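Local coordinates for DNA polymerase beta (Leishmania infantum, PDB 4P4M), which catalyses template-directed addition of deoxyribonucleotides to a DNA primer as a family X polymerase and probably serves in base excision repair, at residues 178-183 against 200-205; 279-284 against 351-356. All coordinates share one frame; numbering follows the deposited sequence.

Interaction 1 (178-183 against 200-205); sequences DFSILI and ILSRTL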
ATOM      1  N   ASP A 178       6.665  12.134  17.481  1.00 22.98           N
ATOM      2  CA  ASP A 178       6.161  10.798  17.856  1.00 24.32           C
ATOM      3  C   ASP A 178       5.947   9.883  16.646  1.00 22.16           C
ATOM      4  O   ASP A 178       5.759   8.674  16.808  1.00 18.64           O
ATOM      5  CB  ASP A 178       4.832  10.876  18.626  1.00 20.71           C
ATOM      6  CG  ASP A 178       4.995  11.371  20.051  1.00 32.85           C
ATOM      7  OD1 ASP A 178       6.121  11.340  20.579  1.00 30.94           O
ATOM      8  OD2 ASP A 178       3.973  11.782  20.641  1.00 34.26           O
ATOM      9  N   PHE A 179       5.943  10.457  15.442  1.00 21.44           N
ATOM     10  CA  PHE A 179       5.641   9.697  14.229  1.00 18.84           C
ATOM     11  C   PHE A 179       6.813   9.629  13.247  1.00 22.54           C
ATOM     12  O   PHE A 179       7.711  10.463  13.279  1.00 22.23           O
ATOM     13  CB  PHE A 179       4.397  10.277  13.527  1.00 17.16           C
ATOM     14  CG  PHE A 179       3.100   9.889  14.185  1.00 19.52           C
ATOM     15  CD1 PHE A 179       2.555  10.664  15.193  1.00 22.83           C
ATOM     16  CD2 PHE A 179       2.431   8.733  13.797  1.00 22.71           C
ATOM     17  CE1 PHE A 179       1.363  10.301  15.803  1.00 21.41           C
ATOM     18  CE2 PHE A 179       1.237   8.369  14.397  1.00 22.77           C
ATOM     19  CZ  PHE A 179       0.704   9.151  15.399  1.00 22.57           C
ATOM     20  N   SER A 180       6.808   8.619  12.380  1.00 18.53           N
ATOM     21  CA  SER A 180       7.804   8.554  11.315  1.00 20.06           C
ATOM     22  C   SER A 180       7.219   8.011  10.007  1.00 22.97           C
ATOM     23  O   SER A 180       6.168   7.357  10.007  1.00 16.49           O
ATOM     24  CB  SER A 180       8.992   7.700  11.757  1.00 27.06           C
ATOM     25  OG  SER A 180       8.590   6.358  11.916  1.00 31.33           O
ATOM     26  N   ILE A 181       7.917   8.291   8.906  1.00 19.73           N
ATOM     27  CA  ILE A 181       7.569   7.788   7.573  1.00 18.42           C
ATOM     28  C   ILE A 181       8.721   6.958   7.004  1.00 20.82           C
ATOM     29  O   ILE A 181       9.891   7.373   7.073  1.00 21.30           O
ATOM     30  CB  ILE A 181       7.285   8.952   6.579  1.00 23.39           C
ATOM     31  CG1 ILE A 181       5.977   9.664   6.916  1.00 22.76           C
ATOM     32  CG2 ILE A 181       7.246   8.422   5.136  1.00 26.67           C
ATOM     33  CD1 ILE A 181       4.718   8.921   6.448  1.00 25.55           C
ATOM     34  N   LEU A 182       8.386   5.793   6.445  1.00 17.43           N
ATOM     35  CA  LEU A 182       9.348   4.912   5.768  1.00 22.75           C
ATOM     36  C   LEU A 182       8.783   4.517   4.398  1.00 24.03           C
ATOM     37  O   LEU A 182       7.630   4.089   4.301  1.00 20.39           O
ATOM     38  CB  LEU A 182       9.587   3.636   6.592  1.00 24.56           C
ATOM     39  CG  LEU A 182      10.214   3.762   7.990  1.00 45.60           C
ATOM     40  CD1 LEU A 182       9.768   2.634   8.931  1.00 50.34           C
ATOM     41  CD2 LEU A 182      11.743   3.827   7.905  1.00 41.02           C
ATOM     42  N   ILE A 183       9.585   4.654   3.345  1.00 19.40           N
ATOM     43  CA  ILE A 183       9.147   4.273   2.001  1.00 18.97           C
ATOM     44  C   ILE A 183       9.679   2.875   1.672  1.00 20.78           C
ATOM     45  O   ILE A 183      10.888   2.638   1.735  1.00 21.13           O
ATOM     46  CB  ILE A 183       9.633   5.278   0.924  1.00 25.76           C
ATOM     47  CG1 ILE A 183       9.244   6.719   1.303  1.00 28.87           C
ATOM     48  CG2 ILE A 183       9.085   4.896  -0.451  1.00 19.12           C
ATOM     49  CD1 ILE A 183       7.729   6.949   1.501  1.00 23.81           C
ATOM     50  N   ILE A 200       4.882   3.662   4.877  1.00 15.84           N
ATOM     51  CA  ILE A 200       4.382   3.271   6.199  1.00 16.64           C
ATOM     52  C   ILE A 200       4.451   4.466   7.140  1.00 15.43           C
ATOM     53  O   ILE A 200       5.492   5.125   7.259  1.00 18.97           O
ATOM     54  CB  ILE A 200       5.225   2.125   6.832  1.00 16.16           C
ATOM     55  CG1 ILE A 200       5.149   0.860   5.979  1.00 18.11           C
ATOM     56  CG2 ILE A 200       4.761   1.841   8.290  1.00 15.86           C
ATOM     57  CD1 ILE A 200       6.185  -0.215   6.388  1.00 25.94           C
ATOM     58  N   LEU A 201       3.327   4.751   7.792  1.00 14.49           N
ATOM     59  CA  LEU A 201       3.267   5.756   8.845  1.00 13.16           C
ATOM     60  C   LEU A 201       3.152   5.019  10.184  1.00 13.63           C
ATOM     61  O   LEU A 201       2.283   4.170  10.347  1.00 15.94           O
ATOM     62  CB  LEU A 201       2.051   6.658   8.613  1.00 15.02           C
ATOM     63  CG  LEU A 201       1.694   7.681   9.695  1.00 16.84           C
ATOM     64  CD1 LEU A 201       2.801   8.735   9.836  1.00 17.21           C
ATOM     65  CD2 LEU A 201       0.339   8.331   9.392  1.00 18.76           C
ATOM     66  N   SER A 202       4.026   5.326  11.138  1.00 15.48           N
ATOM     67  CA  SER A 202       3.987   4.626  12.421  1.00 16.11           C
ATOM     68  C   SER A 202       4.558   5.462  13.566  1.00 21.85           C
ATOM     69  O   SER A 202       5.364   6.371  13.340  1.00 18.90           O
ATOM     70  CB  SER A 202       4.753   3.301  12.323  1.00 23.01           C
ATOM     71  OG  SER A 202       6.145   3.515  12.087  1.00 18.98           O
ATOM     72  N   ARG A 203       4.136   5.159  14.794  1.00 17.83           N
ATOM     73  CA  ARG A 203       4.709   5.813  15.973  1.00 16.90           C
ATOM     74  C   ARG A 203       6.087   5.231  16.286  1.00 18.43           C
ATOM     75  O   ARG A 203       6.328   4.038  16.089  1.00 21.45           O
ATOM     76  CB  ARG A 203       3.769   5.678  17.186  1.00 19.35           C
ATOM     77  CG  ARG A 203       2.492   6.544  17.069  1.00 20.85           C
ATOM     78  CD  ARG A 203       1.484   6.226  18.195  1.00 20.30           C
ATOM     79  NE  ARG A 203       1.916   6.679  19.529  1.00 20.25           N
ATOM     80  CZ  ARG A 203       1.833   7.939  19.944  1.00 24.13           C
ATOM     81  NH1 ARG A 203       1.349   8.870  19.128  1.00 24.29           N
ATOM     82  NH2 ARG A 203       2.223   8.277  21.171  1.00 22.56           N
ATOM     83  N   THR A 204       6.995   6.068  16.782  1.00 18.67           N
ATOM     84  CA  THR A 204       8.356   5.621  17.049  1.00 22.90           C
ATOM     85  C   THR A 204       8.434   4.783  18.329  1.00 25.23           C
ATOM     86  O   THR A 204       7.515   4.794  19.157  1.00 22.32           O
ATOM     87  CB  THR A 204       9.311   6.809  17.226  1.00 26.77           C
ATOM     88  OG1 THR A 204       8.961   7.507  18.427  1.00 27.33           O
ATOM     89  CG2 THR A 204       9.236   7.768  16.016  1.00 22.81           C
ATOM     90  N   LEU A 205       9.555   4.086  18.500  1.00 23.32           N
ATOM     91  CA  LEU A 205       9.806   3.327  19.727  1.00 26.11           C
ATOM     92  C   LEU A 205       9.787   4.198  20.981  1.00 28.15           C
ATOM     93  O   LEU A 205       9.401   3.734  22.049  1.00 29.43           O
ATOM     94  CB  LEU A 205      11.130   2.563  19.629  1.00 34.18           C
ATOM     95  CG  LEU A 205      11.056   1.314  18.750  1.00 37.29           C
ATOM     96  CD1 LEU A 205      12.449   0.784  18.413  1.00 44.98           C
ATOM     97  CD2 LEU A 205      10.203   0.253  19.431  1.00 34.55           C
TER
HETATM   98  O   HOH W   1       1.541  11.876  19.384  1.00 35.50           O
HETATM   99  O   HOH W   2       7.142   4.355   9.594  1.00 21.63           O
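Ile-200 and Leu-182 form a hydrogen-bonded antiparallel pair: Ile-200 N donates to Leu-182 O at 2.8 Å, and Leu-182 N returns a longer bond to Ile-200 O. The Ile-200 carbonyl oxygen also accepts a proton from a water that lies 2.8 Å from Ser-202 OG, so a water links the Ile-200 carbonyl to the Ser-202 hydroxyl, two residues on. Beyond the strands, Ile-200 packs on Ala-285 and Phe-289 of helix 282-290.

Leu-201, on the other face, makes a non-hydrogen-bonded pair with Ile-181. Its CD1 meets Ile-181 CD1 at 3.9 Å and the Phe-179 ring beside it; Cys-171 of helix 157-175 touches all three side chains.

At Ser-202 the backbone bonds with Ser-180 run both ways, and the one from Ser-180 N to Ser-202 O is 2.8 Å long and nearly collinear with the carbonyl.

Arg-203 sets its CG over one face of the Phe-179 ring, 3.8 Å from the ring centroid and 26° off the normal, a CH-pi contact. The chain then bends at chi3 (70°), and its guanidinium plane is nearly perpendicular to the ring. Asp-178 OD2 and Arg-203 NH2 form only a long salt bridge of 4.0 Å, but a water in the guanidinium plane links OD2 to NH1, and NH2 has a stronger partner in Pro-208 O.

Thr-204 N closes the pairing on Asp-178 O at 2.9 Å. The alternating register and the 154° between strand directions define an antiparallel pair in the nucleotidyltransferase palm sheet, whose strand 193-203 carries the magnesium-binding Asp-196 and Asp-198 upstream.

Interaction 2 (279-284 against 351-356); sequences TKSVPT and DKRVEV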
ATOM      1  N   THR A 279       3.349   0.373  16.319  1.00 15.54           N
ATOM      2  CA  THR A 279       4.798   0.278  16.553  1.00 17.64           C
ATOM      3  C   THR A 279       5.349  -1.160  16.590  1.00 17.67           C
ATOM      4  O   THR A 279       6.327  -1.480  15.888  1.00 14.87           O
ATOM      5  CB  THR A 279       5.219   1.030  17.838  1.00 20.57           C
ATOM      6  OG1 THR A 279       4.794   2.392  17.747  1.00 19.51           O
ATOM      7  CG2 THR A 279       6.748   0.989  18.010  1.00 22.57           C
ATOM      8  N   LYS A 280       4.740  -2.030  17.397  1.00 15.62           N
ATOM      9  CA  LYS A 280       5.246  -3.407  17.521  1.00 16.87           C
ATOM     10  C   LYS A 280       5.161  -4.194  16.208  1.00 22.29           C
ATOM     11  O   LYS A 280       5.816  -5.242  16.058  1.00 19.77           O
ATOM     12  CB  LYS A 280       4.508  -4.181  18.629  1.00 19.43           C
ATOM     13  CG  LYS A 280       3.052  -4.491  18.278  1.00 16.09           C
ATOM     14  CD  LYS A 280       2.346  -5.376  19.337  1.00 24.10           C
ATOM     15  CE  LYS A 280       2.047  -4.618  20.628  1.00 27.51           C
ATOM     16  NZ  LYS A 280       1.211  -5.439  21.586  1.00 26.31           N
ATOM     17  N   SER A 281       4.341  -3.712  15.272  1.00 17.58           N
ATOM     18  CA  SER A 281       4.172  -4.375  13.971  1.00 14.16           C
ATOM     19  C   SER A 281       5.143  -3.890  12.893  1.00 17.74           C
ATOM     20  O   SER A 281       5.139  -4.403  11.776  1.00 15.83           O
ATOM     21  CB  SER A 281       2.728  -4.177  13.463  1.00 17.64           C
ATOM     22  OG  SER A 281       1.793  -4.865  14.283  1.00 16.41           O
ATOM     23  N   VAL A 282       5.960  -2.888  13.197  1.00 17.35           N
ATOM     24  CA  VAL A 282       6.780  -2.282  12.140  1.00 16.99           C
ATOM     25  C   VAL A 282       7.752  -3.252  11.405  1.00 16.18           C
ATOM     26  O   VAL A 282       7.849  -3.219  10.181  1.00 17.69           O
ATOM     27  CB  VAL A 282       7.486  -0.983  12.637  1.00 20.03           C
ATOM     28  CG1 VAL A 282       8.551  -0.521  11.655  1.00 23.02           C
ATOM     29  CG2 VAL A 282       6.430   0.123  12.860  1.00 18.59           C
ATOM     30  N   PRO A 283       8.461  -4.132  12.138  1.00 19.57           N
ATOM     31  CA  PRO A 283       9.372  -5.036  11.409  1.00 17.00           C
ATOM     32  C   PRO A 283       8.647  -5.957  10.419  1.00 16.35           C
ATOM     33  O   PRO A 283       9.135  -6.176   9.301  1.00 18.23           O
ATOM     34  CB  PRO A 283      10.026  -5.865  12.536  1.00 20.21           C
ATOM     35  CG  PRO A 283       9.956  -4.943  13.754  1.00 22.90           C
ATOM     36  CD  PRO A 283       8.620  -4.239  13.601  1.00 19.12           C
ATOM     37  N   THR A 284       7.506  -6.514  10.822  1.00 16.63           N
ATOM     38  CA  THR A 284       6.749  -7.366   9.909  1.00 15.84           C
ATOM     39  C   THR A 284       6.071  -6.557   8.783  1.00 19.47           C
ATOM     40  O   THR A 284       5.861  -7.069   7.691  1.00 16.84           O
ATOM     41  CB  THR A 284       5.705  -8.229  10.662  1.00 18.94           C
ATOM     42  OG1 THR A 284       5.055  -7.428  11.652  1.00 16.81           O
ATOM     43  CG2 THR A 284       6.390  -9.419  11.364  1.00 19.19           C
ATOM     44  N   ASP A 351      -1.999 -13.324  21.792  1.00 21.50           N
ATOM     45  CA  ASP A 351      -1.350 -14.247  22.725  1.00 30.61           C
ATOM     46  C   ASP A 351      -0.353 -15.183  22.031  1.00 29.47           C
ATOM     47  O   ASP A 351       0.547 -15.733  22.679  1.00 27.43           O
ATOM     48  CB  ASP A 351      -2.386 -15.101  23.469  1.00 34.42           C
ATOM     49  CG  ASP A 351      -3.165 -14.316  24.509  1.00 52.15           C
ATOM     50  OD1 ASP A 351      -2.665 -13.272  24.980  1.00 49.68           O
ATOM     51  OD2 ASP A 351      -4.282 -14.756  24.861  1.00 57.59           O
ATOM     52  N   LYS A 352      -0.530 -15.376  20.727  1.00 24.75           N
ATOM     53  CA  LYS A 352       0.339 -16.263  19.941  1.00 25.82           C
ATOM     54  C   LYS A 352       1.565 -15.554  19.362  1.00 22.50           C
ATOM     55  O   LYS A 352       2.410 -16.193  18.728  1.00 20.77           O
ATOM     56  CB  LYS A 352      -0.438 -16.888  18.777  1.00 23.99           C
ATOM     57  CG  LYS A 352      -1.747 -17.582  19.163  1.00 26.15           C
ATOM     58  CD  LYS A 352      -1.492 -18.838  19.959  1.00 32.58           C
ATOM     59  CE  LYS A 352      -2.742 -19.713  20.027  1.00 55.00           C
ATOM     60  NZ  LYS A 352      -3.758 -19.136  20.941  1.00 66.48           N
ATOM     61  N   ARG A 353       1.664 -14.242  19.570  1.00 18.11           N
ATOM     62  CA  ARG A 353       2.723 -13.461  18.931  1.00 18.97           C
ATOM     63  C   ARG A 353       4.125 -13.889  19.365  1.00 21.80           C
ATOM     64  O   ARG A 353       4.402 -14.048  20.558  1.00 19.47           O
ATOM     65  CB  ARG A 353       2.559 -11.953  19.206  1.00 20.98           C
ATOM     66  CG  ARG A 353       3.703 -11.098  18.588  1.00 18.63           C
ATOM     67  CD  ARG A 353       3.653  -9.607  19.020  1.00 21.75           C
ATOM     68  NE  ARG A 353       2.403  -8.963  18.610  1.00 20.67           N
ATOM     69  CZ  ARG A 353       2.197  -8.409  17.420  1.00 24.25           C
ATOM     70  NH1 ARG A 353       3.161  -8.412  16.506  1.00 18.55           N
ATOM     71  NH2 ARG A 353       1.023  -7.852  17.140  1.00 20.35           N
ATOM     72  N   VAL A 354       5.008 -14.072  18.388  1.00 17.86           N
ATOM     73  CA  VAL A 354       6.437 -14.157  18.660  1.00 18.92           C
ATOM     74  C   VAL A 354       7.004 -12.767  18.388  1.00 18.47           C
ATOM     75  O   VAL A 354       7.048 -12.317  17.233  1.00 20.15           O
ATOM     76  CB  VAL A 354       7.146 -15.181  17.752  1.00 18.52           C
ATOM     77  CG1 VAL A 354       8.674 -15.092  17.920  1.00 20.17           C
ATOM     78  CG2 VAL A 354       6.640 -16.588  18.045  1.00 19.58           C
ATOM     79  N   GLU A 355       7.414 -12.076  19.447  1.00 21.00           N
ATOM     80  CA  GLU A 355       7.937 -10.724  19.295  1.00 24.95           C
ATOM     81  C   GLU A 355       9.193 -10.699  18.429  1.00 24.20           C
ATOM     82  O   GLU A 355      10.077 -11.544  18.584  1.00 23.36           O
ATOM     83  CB  GLU A 355       8.221 -10.097  20.663  1.00 26.58           C
ATOM     84  CG  GLU A 355       6.965  -9.787  21.457  1.00 43.71           C
ATOM     85  CD  GLU A 355       7.279  -9.182  22.814  1.00 66.45           C
ATOM     86  OE1 GLU A 355       8.351  -8.546  22.951  1.00 45.19           O
ATOM     87  OE2 GLU A 355       6.456  -9.351  23.741  1.00 75.87           O
ATOM     88  N   VAL A 356       9.266  -9.738  17.510  1.00 19.21           N
ATOM     89  CA  VAL A 356      10.473  -9.551  16.703  1.00 21.25           C
ATOM     90  C   VAL A 356      10.881  -8.079  16.671  1.00 27.30           C
ATOM     91  O   VAL A 356      10.027  -7.203  16.789  1.00 23.81           O
ATOM     92  CB  VAL A 356      10.295 -10.097  15.261  1.00 23.37           C
ATOM     93  CG1 VAL A 356      10.090 -11.601  15.285  1.00 23.50           C
ATOM     94  CG2 VAL A 356       9.126  -9.393  14.544  1.00 21.98           C
TER
HETATM   95  O   HOH W   3       6.931  -7.558  17.778  1.00 34.03           O
HETATM   96  O   HOH W   4       8.464  -5.144  17.348  1.00 40.49           O
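One face of the Arg-353 guanidinium is covered by the aliphatic chain of Lys-280, whose CD lies 3.4 Å above the plane and offset toward the rim. Arg-353 CZ and NH2 are each 3.6 Å from that CD, which, with NE almost as near, places the methylene over the NE-CZ-NH2 side, away from NH1. Both chains bend at chi3, and the Lys-280 stem starts with CG between the backbone N and the carbonyl carbon (chi1 69°), which carries its methylenes across the arginine. Polar partners come from neighbouring residues: NE forms a salt bridge with Glu-350, and NH1 donates to Tyr-313 O. Ser-281 OG approaches NH2 obliquely at 4.2 Å, while its own hydrogen bond is with Tyr-313 O.

At the other end the side chains meet through apolar carbons. Val-356 CG2 lies 4.2 Å from Pro-283 CB and equally far from Thr-284 CG2, the valine and threonine side chains crossing at about a right angle. Pro-283 CG also rests 3.8 Å from the Val-356 carbonyl oxygen. Val-356 continues onto Asp-361 and Val-362 of helix 359-365, and Thr-284 onto Leu-310.

No direct hydrogen bond joins the two segments. Instead, two waters lie between Lys-280 O and the backbone of Val-356: one approaches the nitrogen, the other the carbonyl oxygen at 2.6 Å.

The 3-10 turn 279-281 and the first turn of helix 282-290 are thus joined to the loop between helices 347-350 and 359-365 by methylene packing, methyl contacts and water. Because the lysine offers methylenes to the guanidinium, two like-charged side chains can lie together, Lys-280 NZ 4.8 Å from Arg-353 NE; Glu-350, salt-bridged to the arginine and weakly paired with the lysine, probably offsets their charge.

How the interactions relate
Interaction 1 lies within the palm sheet and interaction 2 at the base of helix 282-290. The former buries 594 Å² and is held by direct backbone bonds, with mainly apolar side chains on the Phe-179/Leu-201 face, serines among the apolar ones on the other, and its charged pair at one end; the latter buries 240 Å², lacks direct hydrogen bonds and depends on water and side-chain contacts near the surface. Both are partly buried. They meet where 279-284 passes 200-205: Arg-203 O and Thr-279 OG1, 2.8 Å apart, probably share a hydrogen bond, and Val-282 CG2 packs on Ser-202 OG. Segment 279-284 therefore touches the end of strand 193-203 and what follows it, as well as loop 351-356.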